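PDB 3TXV: probable tagatose 6-phosphate kinase from Sinorhizobium meliloti, which probably acts in carbohydrate metabolism as a GatZ/KbaZ-like protein, with a tentatively assigned tagatose-6-phosphate kinase activity. Local coordinates for residues 129-133 against 151-156; 311-315 against 372-377; 32-36 against 408-412; 171-177 against 222-227. One frame throughout, in Å; residues are numbered along the deposited sequence.

Contact 1: residues 129-133 against 151-156; sequences HLDTS and RAARLA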
loop_
_atom_site.group_PDB
_atom_site.type_symbol
_atom_site.label_atom_id
_atom_site.label_comp_id
_atom_site.label_asym_id
_atom_site.label_seq_id
_atom_site.Cartn_x
_atom_site.Cartn_y
_atom_site.Cartn_z
ATOM N N HIS A 129 -9.058 6.060 7.122
ATOM C CA HIS A 129 -7.991 6.878 7.669
ATOM C C HIS A 129 -8.241 8.350 7.325
ATOM O O HIS A 129 -8.368 8.745 6.145
ATOM C CB HIS A 129 -6.648 6.380 7.166
ATOM C CG HIS A 129 -5.511 7.276 7.491
ATOM N ND1 HIS A 129 -4.506 7.538 6.591
ATOM C CD2 HIS A 129 -5.212 7.975 8.603
ATOM C CE1 HIS A 129 -3.626 8.356 7.139
ATOM N NE2 HIS A 129 -4.034 8.640 8.361
ATOM N N LEU A 130 -8.369 9.149 8.371
ATOM C CA LEU A 130 -8.754 10.527 8.202
ATOM C C LEU A 130 -7.550 11.422 8.402
ATOM O O LEU A 130 -7.139 11.724 9.541
ATOM C CB LEU A 130 -9.862 10.891 9.186
ATOM C CG LEU A 130 -11.192 10.158 9.041
ATOM C CD1 LEU A 130 -12.096 10.501 10.202
ATOM C CD2 LEU A 130 -11.857 10.458 7.700
ATOM N N ASP A 131 -6.984 11.845 7.281
ATOM C CA ASP A 131 -5.831 12.704 7.306
ATOM C C ASP A 131 -6.196 14.034 6.706
ATOM O O ASP A 131 -6.319 14.148 5.486
ATOM C CB ASP A 131 -4.693 12.071 6.516
ATOM C CG ASP A 131 -3.387 12.842 6.661
ATOM O OD1 ASP A 131 -3.347 13.788 7.500
ATOM O OD2 ASP A 131 -2.412 12.497 5.937
ATOM N N THR A 132 -6.347 15.031 7.568
ATOM C CA THR A 132 -6.786 16.369 7.196
ATOM C C THR A 132 -5.710 17.417 7.490
ATOM O O THR A 132 -5.997 18.602 7.620
ATOM C CB THR A 132 -8.003 16.741 8.026
ATOM O OG1 THR A 132 -7.876 16.144 9.324
ATOM C CG2 THR A 132 -9.266 16.247 7.375
ATOM N N SER A 133 -4.467 16.981 7.587
ATOM C CA SER A 133 -3.429 17.810 8.187
ATOM C C SER A 133 -2.767 18.763 7.206
ATOM O O SER A 133 -2.048 19.688 7.612
ATOM C CB SER A 133 -2.374 16.920 8.841
ATOM O OG SER A 133 -1.873 15.970 7.915
ATOM N N ARG A 151 -11.513 19.298 10.983
ATOM C CA ARG A 151 -11.789 18.779 9.661
ATOM C C ARG A 151 -11.874 17.258 9.697
ATOM O O ARG A 151 -12.671 16.653 8.970
ATOM C CB ARG A 151 -10.708 19.211 8.678
ATOM C CG ARG A 151 -10.492 20.688 8.598
ATOM C CD ARG A 151 -9.718 21.077 7.366
ATOM N NE ARG A 151 -9.624 22.531 7.343
ATOM C CZ ARG A 151 -9.031 23.267 6.407
ATOM N NH1 ARG A 151 -8.452 22.690 5.369
ATOM N NH2 ARG A 151 -9.037 24.601 6.516
ATOM N N ALA A 152 -11.071 16.630 10.542
ATOM C CA ALA A 152 -11.109 15.175 10.648
ATOM C C ALA A 152 -12.487 14.797 11.128
ATOM O O ALA A 152 -13.120 13.907 10.575
ATOM C CB ALA A 152 -10.032 14.663 11.618
ATOM N N ALA A 153 -12.945 15.529 12.142
ATOM C CA ALA A 153 -14.272 15.350 12.729
ATOM C C ALA A 153 -15.434 15.582 11.760
ATOM O O ALA A 153 -16.427 14.853 11.812
ATOM C CB ALA A 153 -14.445 16.233 13.937
ATOM N N ARG A 154 -15.327 16.574 10.886
ATOM C CA ARG A 154 -16.389 16.740 9.951
ATOM C C ARG A 154 -16.513 15.472 9.140
ATOM O O ARG A 154 -17.619 14.980 8.938
ATOM C CB ARG A 154 -16.287 17.977 9.044
ATOM C CG ARG A 154 -17.620 18.135 8.307
ATOM C CD ARG A 154 -17.760 19.318 7.430
ATOM N NE ARG A 154 -18.485 20.419 8.085
ATOM C CZ ARG A 154 -18.885 21.534 7.468
ATOM N NH1 ARG A 154 -18.670 21.707 6.157
ATOM N NH2 ARG A 154 -19.512 22.467 8.157
ATOM N N LEU A 155 -15.390 14.929 8.677
ATOM C CA LEU A 155 -15.462 13.760 7.795
ATOM C C LEU A 155 -15.989 12.523 8.537
ATOM O O LEU A 155 -16.737 11.720 7.975
ATOM C CB LEU A 155 -14.129 13.496 7.139
ATOM C CG LEU A 155 -13.801 14.486 6.039
ATOM C CD1 LEU A 155 -12.360 14.351 5.578
ATOM C CD2 LEU A 155 -14.755 14.331 4.864
ATOM N N ALA A 156 -15.620 12.400 9.806
ATOM C CA ALA A 156 -16.173 11.385 10.657
ATOM C C ALA A 156 -17.718 11.437 10.653
ATOM O O ALA A 156 -18.393 10.412 10.502
ATOM C CB ALA A 156 -15.643 11.571 12.028
#

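Contact 2: residues 311-315 against 372-377; sequences FPAAR and ELMSLL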
loop_
_atom_site.group_PDB
_atom_site.type_symbol
_atom_site.label_atom_id
_atom_site.label_comp_id
_atom_site.label_asym_id
_atom_site.label_seq_id
_atom_site.Cartn_x
_atom_site.Cartn_y
_atom_site.Cartn_z
ATOM N N PHE A 311 13.499 -18.241 -25.801
ATOM C CA PHE A 311 12.793 -17.892 -27.049
ATOM C C PHE A 311 13.181 -16.594 -27.680
ATOM O O PHE A 311 12.312 -15.788 -27.946
ATOM C CB PHE A 311 11.298 -17.799 -26.775
ATOM C CG PHE A 311 10.772 -18.984 -26.108
ATOM C CD1 PHE A 311 10.885 -20.232 -26.718
ATOM C CD2 PHE A 311 10.190 -18.879 -24.854
ATOM C CE1 PHE A 311 10.416 -21.353 -26.079
ATOM C CE2 PHE A 311 9.714 -20.025 -24.201
ATOM C CZ PHE A 311 9.834 -21.260 -24.811
ATOM N N PRO A 312 14.460 -16.408 -27.985
ATOM C CA PRO A 312 14.901 -15.043 -28.334
ATOM C C PRO A 312 14.178 -14.436 -29.539
ATOM O O PRO A 312 14.221 -13.222 -29.727
ATOM C CB PRO A 312 16.396 -15.199 -28.659
ATOM C CG PRO A 312 16.699 -16.691 -28.555
ATOM C CD PRO A 312 15.419 -17.448 -28.378
ATOM N N ALA A 313 13.532 -15.267 -30.354
ATOM C CA ALA A 313 12.975 -14.781 -31.612
ATOM C C ALA A 313 11.612 -14.180 -31.413
ATOM O O ALA A 313 11.243 -13.246 -32.125
ATOM C CB ALA A 313 12.888 -15.903 -32.648
ATOM N N ALA A 314 10.878 -14.713 -30.441
ATOM C CA ALA A 314 9.438 -14.537 -30.387
ATOM C C ALA A 314 8.977 -13.156 -29.906
ATOM O O ALA A 314 7.770 -12.951 -29.661
ATOM C CB ALA A 314 8.825 -15.646 -29.551
ATOM N N ARG A 315 9.918 -12.214 -29.793
ATOM C CA ARG A 315 9.602 -10.902 -29.218
ATOM C C ARG A 315 10.249 -9.670 -29.880
ATOM O O ARG A 315 11.473 -9.454 -29.788
ATOM C CB ARG A 315 9.864 -10.913 -27.704
ATOM C CG ARG A 315 8.617 -10.712 -26.882
ATOM C CD ARG A 315 8.574 -11.526 -25.573
ATOM N NE ARG A 315 9.870 -11.759 -24.934
ATOM C CZ ARG A 315 10.240 -11.283 -23.746
ATOM N NH1 ARG A 315 9.435 -10.506 -23.024
ATOM N NH2 ARG A 315 11.442 -11.594 -23.282
ATOM N N GLU A 372 2.209 -10.283 -23.435
ATOM C CA GLU A 372 2.980 -10.984 -24.442
ATOM C C GLU A 372 3.864 -12.028 -23.728
ATOM O O GLU A 372 3.970 -13.183 -24.162
ATOM C CB GLU A 372 3.807 -9.996 -25.275
ATOM C CG GLU A 372 4.410 -10.588 -26.540
ATOM C CD GLU A 372 4.972 -9.526 -27.502
ATOM O OE1 GLU A 372 5.908 -8.784 -27.135
ATOM O OE2 GLU A 372 4.486 -9.429 -28.649
ATOM N N LEU A 373 4.455 -11.607 -22.604
ATOM C CA LEU A 373 5.453 -12.379 -21.891
ATOM C C LEU A 373 4.819 -13.482 -21.100
ATOM O O LEU A 373 5.345 -14.587 -21.082
ATOM C CB LEU A 373 6.262 -11.475 -20.961
ATOM C CG LEU A 373 7.098 -12.086 -19.831
ATOM C CD1 LEU A 373 8.208 -12.982 -20.361
ATOM C CD2 LEU A 373 7.670 -10.997 -18.931
HETATM N N MSE A 374 3.707 -13.184 -20.435
HETATM C CA MSE A 374 2.983 -14.188 -19.657
HETATM C C MSE A 374 2.430 -15.312 -20.520
HETATM O O MSE A 374 2.367 -16.468 -20.073
HETATM C CB MSE A 374 1.846 -13.564 -18.840
HETATM C CG MSE A 374 2.345 -12.752 -17.666
HETATM SE SE MSE A 374 3.651 -13.766 -16.662
HETATM C CE MSE A 374 2.414 -14.504 -15.415
ATOM N N SER A 375 2.035 -14.969 -21.743
ATOM C CA SER A 375 1.336 -15.897 -22.591
ATOM C C SER A 375 2.359 -16.666 -23.420
ATOM O O SER A 375 2.115 -17.790 -23.869
ATOM C CB SER A 375 0.326 -15.157 -23.470
ATOM O OG SER A 375 0.935 -14.671 -24.655
ATOM N N LEU A 376 3.517 -16.059 -23.623
ATOM C CA LEU A 376 4.604 -16.758 -24.265
ATOM C C LEU A 376 5.185 -17.824 -23.332
ATOM O O LEU A 376 5.864 -18.745 -23.805
ATOM C CB LEU A 376 5.673 -15.778 -24.671
ATOM C CG LEU A 376 6.981 -16.339 -25.179
ATOM C CD1 LEU A 376 6.673 -17.018 -26.475
ATOM C CD2 LEU A 376 7.958 -15.211 -25.377
ATOM N N LEU A 377 4.905 -17.732 -22.025
ATOM C CA LEU A 377 5.372 -18.766 -21.086
ATOM C C LEU A 377 4.253 -19.685 -20.555
ATOM O O LEU A 377 4.495 -20.558 -19.720
ATOM C CB LEU A 377 6.189 -18.139 -19.952
ATOM C CG LEU A 377 7.487 -17.398 -20.332
ATOM C CD1 LEU A 377 8.042 -16.631 -19.141
ATOM C CD2 LEU A 377 8.558 -18.293 -20.896
#

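Contact 3: residues 32-36 against 408-412; sequences LVIEA and KPLAL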
loop_
_atom_site.group_PDB
_atom_site.type_symbol
_atom_site.label_atom_id
_atom_site.label_comp_id
_atom_site.label_asym_id
_atom_site.label_seq_id
_atom_site.Cartn_x
_atom_site.Cartn_y
_atom_site.Cartn_z
ATOM N N LEU A 32 -2.350 -8.997 -9.393
ATOM C CA LEU A 32 -1.610 -10.145 -8.905
ATOM C C LEU A 32 -1.187 -10.017 -7.460
ATOM O O LEU A 32 -1.134 -11.020 -6.760
ATOM C CB LEU A 32 -0.408 -10.448 -9.761
ATOM C CG LEU A 32 -0.750 -11.035 -11.117
ATOM C CD1 LEU A 32 0.431 -10.815 -12.074
ATOM C CD2 LEU A 32 -1.106 -12.522 -11.010
ATOM N N VAL A 33 -0.877 -8.810 -6.993
ATOM C CA VAL A 33 -0.596 -8.646 -5.567
ATOM C C VAL A 33 -1.882 -8.911 -4.752
ATOM O O VAL A 33 -1.851 -9.584 -3.733
ATOM C CB VAL A 33 0.027 -7.257 -5.199
ATOM C CG1 VAL A 33 0.188 -7.108 -3.663
ATOM C CG2 VAL A 33 1.348 -7.058 -5.880
ATOM N N ILE A 34 -3.019 -8.422 -5.212
ATOM C CA ILE A 34 -4.228 -8.685 -4.469
ATOM C C ILE A 34 -4.499 -10.210 -4.385
ATOM O O ILE A 34 -4.649 -10.754 -3.272
ATOM C CB ILE A 34 -5.422 -7.883 -5.031
ATOM C CG1 ILE A 34 -5.278 -6.413 -4.638
ATOM C CG2 ILE A 34 -6.742 -8.412 -4.478
ATOM C CD1 ILE A 34 -5.700 -5.469 -5.728
ATOM N N GLU A 35 -4.530 -10.877 -5.552
ATOM C CA GLU A 35 -4.680 -12.331 -5.668
ATOM C C GLU A 35 -3.731 -13.022 -4.715
ATOM O O GLU A 35 -4.127 -13.921 -3.984
ATOM C CB GLU A 35 -4.393 -12.758 -7.104
ATOM C CG GLU A 35 -4.450 -14.284 -7.443
ATOM C CD GLU A 35 -4.504 -14.514 -8.969
ATOM O OE1 GLU A 35 -4.615 -13.513 -9.735
ATOM O OE2 GLU A 35 -4.462 -15.676 -9.418
ATOM N N ALA A 36 -2.482 -12.576 -4.707
ATOM C CA ALA A 36 -1.460 -13.158 -3.849
ATOM C C ALA A 36 -1.693 -12.886 -2.365
ATOM O O ALA A 36 -1.470 -13.748 -1.515
ATOM C CB ALA A 36 -0.105 -12.659 -4.270
ATOM N N LYS A 408 3.247 -17.664 -13.892
ATOM C CA LYS A 408 2.306 -17.014 -12.949
ATOM C C LYS A 408 2.482 -17.540 -11.525
ATOM O O LYS A 408 2.489 -16.750 -10.564
ATOM C CB LYS A 408 0.864 -17.212 -13.439
ATOM C CG LYS A 408 -0.200 -16.258 -12.925
ATOM C CD LYS A 408 -1.121 -16.969 -11.937
ATOM C CE LYS A 408 -2.619 -16.730 -12.265
ATOM N NZ LYS A 408 -3.140 -15.397 -11.832
ATOM N N PRO A 409 2.615 -18.872 -11.367
ATOM C CA PRO A 409 2.970 -19.320 -10.029
ATOM C C PRO A 409 4.296 -18.738 -9.537
ATOM O O PRO A 409 4.438 -18.465 -8.350
ATOM C CB PRO A 409 3.063 -20.844 -10.196
ATOM C CG PRO A 409 1.999 -21.143 -11.196
ATOM C CD PRO A 409 2.089 -19.989 -12.185
ATOM N N LEU A 410 5.256 -18.538 -10.427
ATOM C CA LEU A 410 6.511 -17.952 -9.994
ATOM C C LEU A 410 6.367 -16.461 -9.644
ATOM O O LEU A 410 7.055 -15.943 -8.740
ATOM C CB LEU A 410 7.626 -18.229 -10.997
ATOM C CG LEU A 410 8.072 -19.701 -11.097
ATOM C CD1 LEU A 410 8.854 -19.940 -12.363
ATOM C CD2 LEU A 410 8.882 -20.161 -9.870
ATOM N N ALA A 411 5.435 -15.790 -10.305
ATOM C CA ALA A 411 5.112 -14.420 -9.938
ATOM C C ALA A 411 4.398 -14.342 -8.579
ATOM O O ALA A 411 4.843 -13.621 -7.724
ATOM C CB ALA A 411 4.304 -13.742 -11.052
ATOM N N LEU A 412 3.309 -15.087 -8.354
ATOM C CA LEU A 412 2.711 -15.143 -6.995
ATOM C C LEU A 412 3.737 -15.523 -5.932
ATOM O O LEU A 412 3.783 -14.959 -4.853
ATOM C CB LEU A 412 1.584 -16.154 -6.922
ATOM C CG LEU A 412 0.150 -15.911 -7.411
ATOM C CD1 LEU A 412 -0.042 -14.625 -8.258
ATOM C CD2 LEU A 412 -0.349 -17.173 -8.173
#

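Contact 4: residues 171-177 against 222-227; sequences PVYIIGT and RVVGAV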
loop_
_atom_site.group_PDB
_atom_site.type_symbol
_atom_site.label_atom_id
_atom_site.label_comp_id
_atom_site.label_asym_id
_atom_site.label_seq_id
_atom_site.Cartn_x
_atom_site.Cartn_y
_atom_site.Cartn_z
ATOM N N PRO A 171 -17.794 1.245 10.476
ATOM C CA PRO A 171 -16.409 1.695 10.254
ATOM C C PRO A 171 -15.538 1.858 11.499
ATOM O O PRO A 171 -16.015 2.208 12.575
ATOM C CB PRO A 171 -16.570 3.070 9.587
ATOM C CG PRO A 171 -17.870 3.068 9.015
ATOM C CD PRO A 171 -18.744 2.242 9.957
ATOM N N VAL A 172 -14.253 1.605 11.327
ATOM C CA VAL A 172 -13.269 2.035 12.287
ATOM C C VAL A 172 -12.500 3.210 11.678
ATOM O O VAL A 172 -12.618 3.484 10.471
ATOM C CB VAL A 172 -12.361 0.855 12.703
ATOM C CG1 VAL A 172 -13.066 0.045 13.763
ATOM C CG2 VAL A 172 -12.053 -0.034 11.504
ATOM N N TYR A 173 -11.739 3.919 12.501
ATOM C CA TYR A 173 -11.032 5.133 12.015
ATOM C C TYR A 173 -9.588 5.162 12.448
ATOM O O TYR A 173 -9.239 4.752 13.562
ATOM C CB TYR A 173 -11.692 6.456 12.483
ATOM C CG TYR A 173 -13.083 6.632 11.985
ATOM C CD1 TYR A 173 -13.327 7.135 10.711
ATOM C CD2 TYR A 173 -14.182 6.246 12.780
ATOM C CE1 TYR A 173 -14.650 7.254 10.226
ATOM C CE2 TYR A 173 -15.488 6.368 12.321
ATOM C CZ TYR A 173 -15.724 6.869 11.041
ATOM O OH TYR A 173 -17.029 6.984 10.588
ATOM N N ILE A 174 -8.744 5.678 11.569
ATOM C CA ILE A 174 -7.408 5.998 12.005
ATOM C C ILE A 174 -7.115 7.484 11.808
ATOM O O ILE A 174 -7.594 8.098 10.868
ATOM C CB ILE A 174 -6.330 4.979 11.507
ATOM C CG1 ILE A 174 -5.201 5.708 10.835
ATOM C CG2 ILE A 174 -6.892 3.999 10.541
ATOM C CD1 ILE A 174 -3.883 5.189 11.208
ATOM N N ILE A 175 -6.385 8.061 12.744
ATOM C CA ILE A 175 -6.079 9.477 12.697
ATOM C C ILE A 175 -4.581 9.725 12.639
ATOM O O ILE A 175 -3.798 8.857 12.991
ATOM C CB ILE A 175 -6.672 10.200 13.906
ATOM C CG1 ILE A 175 -6.274 9.501 15.184
ATOM C CG2 ILE A 175 -8.168 10.179 13.843
ATOM C CD1 ILE A 175 -7.088 9.946 16.373
ATOM N N GLY A 176 -4.173 10.900 12.188
ATOM C CA GLY A 176 -2.763 11.204 12.097
ATOM C C GLY A 176 -2.174 11.096 10.707
ATOM O O GLY A 176 -2.862 10.786 9.735
ATOM N N THR A 177 -0.871 11.327 10.618
ATOM C CA THR A 177 -0.252 11.616 9.345
ATOM C C THR A 177 1.227 11.250 9.364
ATOM O O THR A 177 1.805 11.088 10.443
ATOM C CB THR A 177 -0.448 13.123 9.024
ATOM O OG1 THR A 177 -0.405 13.338 7.608
ATOM C CG2 THR A 177 0.590 14.002 9.750
ATOM N N ARG A 222 -14.827 4.421 17.881
ATOM C CA ARG A 222 -14.392 3.464 16.880
ATOM C C ARG A 222 -13.115 3.923 16.190
ATOM O O ARG A 222 -12.775 3.417 15.107
ATOM C CB ARG A 222 -15.484 3.252 15.834
ATOM C CG ARG A 222 -16.673 2.444 16.324
ATOM C CD ARG A 222 -17.667 2.165 15.219
ATOM N NE ARG A 222 -18.303 3.390 14.726
ATOM C CZ ARG A 222 -19.367 3.964 15.294
ATOM N NH1 ARG A 222 -19.937 3.423 16.382
ATOM N NH2 ARG A 222 -19.870 5.082 14.781
ATOM N N VAL A 223 -12.411 4.878 16.803
ATOM C CA VAL A 223 -11.087 5.232 16.323
ATOM C C VAL A 223 -10.126 4.243 16.933
ATOM O O VAL A 223 -9.928 4.210 18.158
ATOM C CB VAL A 223 -10.647 6.661 16.688
ATOM C CG1 VAL A 223 -9.151 6.835 16.425
ATOM C CG2 VAL A 223 -11.424 7.713 15.892
ATOM N N VAL A 224 -9.524 3.419 16.083
ATOM C CA VAL A 224 -8.786 2.276 16.578
ATOM C C VAL A 224 -7.292 2.451 16.467
ATOM O O VAL A 224 -6.535 1.561 16.893
ATOM C CB VAL A 224 -9.241 0.969 15.912
ATOM C CG1 VAL A 224 -10.678 0.664 16.288
ATOM C CG2 VAL A 224 -9.109 1.042 14.429
ATOM N N GLY A 225 -6.846 3.591 15.932
ATOM C CA GLY A 225 -5.410 3.794 15.785
ATOM C C GLY A 225 -4.950 5.109 15.226
ATOM O O GLY A 225 -5.738 5.847 14.632
ATOM N N ALA A 226 -3.663 5.407 15.410
ATOM C CA ALA A 226 -3.077 6.605 14.817
ATOM C C ALA A 226 -1.827 6.307 13.976
ATOM O O ALA A 226 -1.082 5.382 14.286
ATOM C CB ALA A 226 -2.765 7.634 15.902
ATOM N N VAL A 227 -1.598 7.099 12.927
ATOM C CA VAL A 227 -0.357 6.993 12.152
ATOM C C VAL A 227 0.828 7.673 12.855
ATOM O O VAL A 227 0.767 8.857 13.221
ATOM C CB VAL A 227 -0.491 7.595 10.751
ATOM C CG1 VAL A 227 0.373 6.817 9.774
ATOM C CG2 VAL A 227 -1.920 7.547 10.292
#

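Contact 1: residues 129-133 against 151-156
Thr132 and Leu130 reach across to the helix segment 151-156 and together carry most of this buried contact, which packs the end of barrel strand 127-130 against the next helix in the chain, 145-161, within a closed eight-stranded (beta/alpha)8 barrel. Leu130 splits its two methyls over the helix surface: CD1 lies 3.6 Å from Ala152 O and also faces Ala156, while CD2 rests 3.8 Å from Leu155 CB. With CG anti to the carbonyl carbon (chi1 -63°) and chi2 extended, both methyls face the helix. Two residues on, just past the strand, Thr132 meets the helix nearer its N terminus, its CA 5.7 Å from that of Ala152. Its methyl CG2 lies 3.5 Å from Arg151 CB; the rest of Arg151 leads away to a salt bridge with Glu139. The hydroxyl turns the other way, beside Ala152, and is hydrogen-bonded to Thr148 O one turn earlier in the helix. Replacing Thr132 with a valine would probably leave Thr148 O without this hydroxyl partner, since only a methyl would stand in its place. Helices 106-121 and 197-214 cover other sides of helix 145-161, through Leu155 and Ala156 among others. One turn on from Arg151, the same Thr132 methyl CG2 also meets Leu155 CD1, at 4.0 Å.

Contact 2: residues 311-315 against 372-377
Phe311 to Ala314 form a type I beta turn just past helix 290-310, and this turn faces the C-terminal end of helix 364-376, with CA of Ala314 8.1 Å from CA of Leu376. The contact is loop-on-helix packing in the helical region that follows the last barrel strand. Leu376 stands at its middle and is shared out atom by atom: CG faces Phe311 CD2 at 4.1 Å, CD1 meets the Ala314 methyl, and CD2 lies 3.7 Å from Arg315 CD. A chi1 of 171° carries CG away from the Leu376 backbone N and out to the turn. Leu377 CD2 approaches the Phe311 ring at its edge, near the ring plane. Arg315, bent at chi2 and chi3, crosses the helix side chains obliquely. Its guanidinium takes Leu373 CD1 over one face and forms a salt bridge through NH1 with Asp304 of helix 290-310, tying the loop back to the helix it has just left. Glu372, although oppositely charged, does not pair with it: the carboxylate and guanidinium planes stand 82° apart, and Arg315 NE is 5.4 Å from Glu372 OE1. That oxygen instead lies 3.3 Å from the aliphatic Arg315 CG.

Contact 3: residues 32-36 against 408-412
Lys408 NZ donates a hydrogen bond of 2.8 Å to Glu35 OE2, completing a salt bridge between helix 31-43, which follows the first strand of the barrel, and the C-terminal helix 407-424. The ammonium comes to OE2 on its syn side but 33° out of the carboxylate plane, with Glu35 OE1 3.2 Å from the same NZ. The two side chains approach from opposite directions: Glu35 is extended beyond CG, whereas Lys408 bends at chi2, chi3 and chi4 to bring NZ in. Beside this pair, Leu32 CD2 touches both Lys408 NZ and Leu412 CD1, the latter at 3.6 Å, and the two leucines cross at about a right angle. Leu412 CD1 also looks toward the Ala36 methyl, 4.4 Å from its CB. Behind these contacts the axes of the two short helical segments approach to 10.5 Å at an angle of 74°, and the CA atoms of Ala36 and Leu412 are the nearest pair. Farther along helix 407-424, Val415 packs against Val33 and Ala36, and helix 68-81 touches Glu35 through Ile78. The charge pair thus bridges the N-terminal and C-terminal helices at the partly exposed side, where solvent would probably moderate its strength, while Leu32 CD2 gives the ammonium an apolar flank.

Contact 4: residues 171-177 against 222-227
Tyr173 to Ile175 pair with Val223 to Val227 as neighbouring parallel strands, fifth and sixth of the closed eight-stranded barrel. Four backbone hydrogen bonds join them. Arg222 O accepts from Tyr173 N and Tyr173 O from Val224 N, at 2.9 Å for the latter; farther along, Gly225 O accepts from Ile175 N and Ile175 O from Val227 N. Between these two pairs of bonds the register slips by one residue, a beta bulge that accommodates Val224. The buried part has two faces. On the helix-facing side, Tyr173 CB lies 3.6 Å from Val223 CG2, and Ile175 CD1 crosses to Val223 CG1 at about a right angle, 3.7 Å away. On the inner side stand Ile174 and Gly225; Ile174 CD1 reaches along the strand pair to Val227 CG2, and both side chains touch His129 of the preceding strand. Cutting Ile174 back to an alanine would probably open a gap inside the barrel, leaving Val227 CG2 and the His129 ring each without the apolar branch that packs against it. The ends are more open. Val172 CG1 and Val224 CG1 meet at 3.5 Å where both residues are partly exposed. Next to them Arg222 holds the edge of its guanidinium to Pro171 O. At the far end Thr177 is exposed, its hydroxyl bonded to Asp131. Arg222 and Tyr173 OH both reach Glu160 of helix 145-161, so one carboxylate serves a charge and a hydroxyl from the two strands, joining this end of the strand pair by polar bonds to the helix outside the barrel.

Following the chain from the N terminus, helix 31-43 opens contact 3, the longest closure, which is completed only when helix 407-424 returns; the other three contacts fall within its span in series, and none cross. Contact 1 closes first, joining a barrel strand to its following helix, and contact 4 comes next, pairing strand 172-176 with 223-227. These two adjoin, since Asp131 and His129 reach Thr177 and Gly176. Contact 2 follows, binding the loop after helix 290-310 to helix 364-376. It lies about 49 Å from contact 1, centre to centre, but touches contact 3 where selenomethionine Met374 meets Lys408 of helix 407-424, the helix that contact 3 ties to helix 31-43 of the barrel.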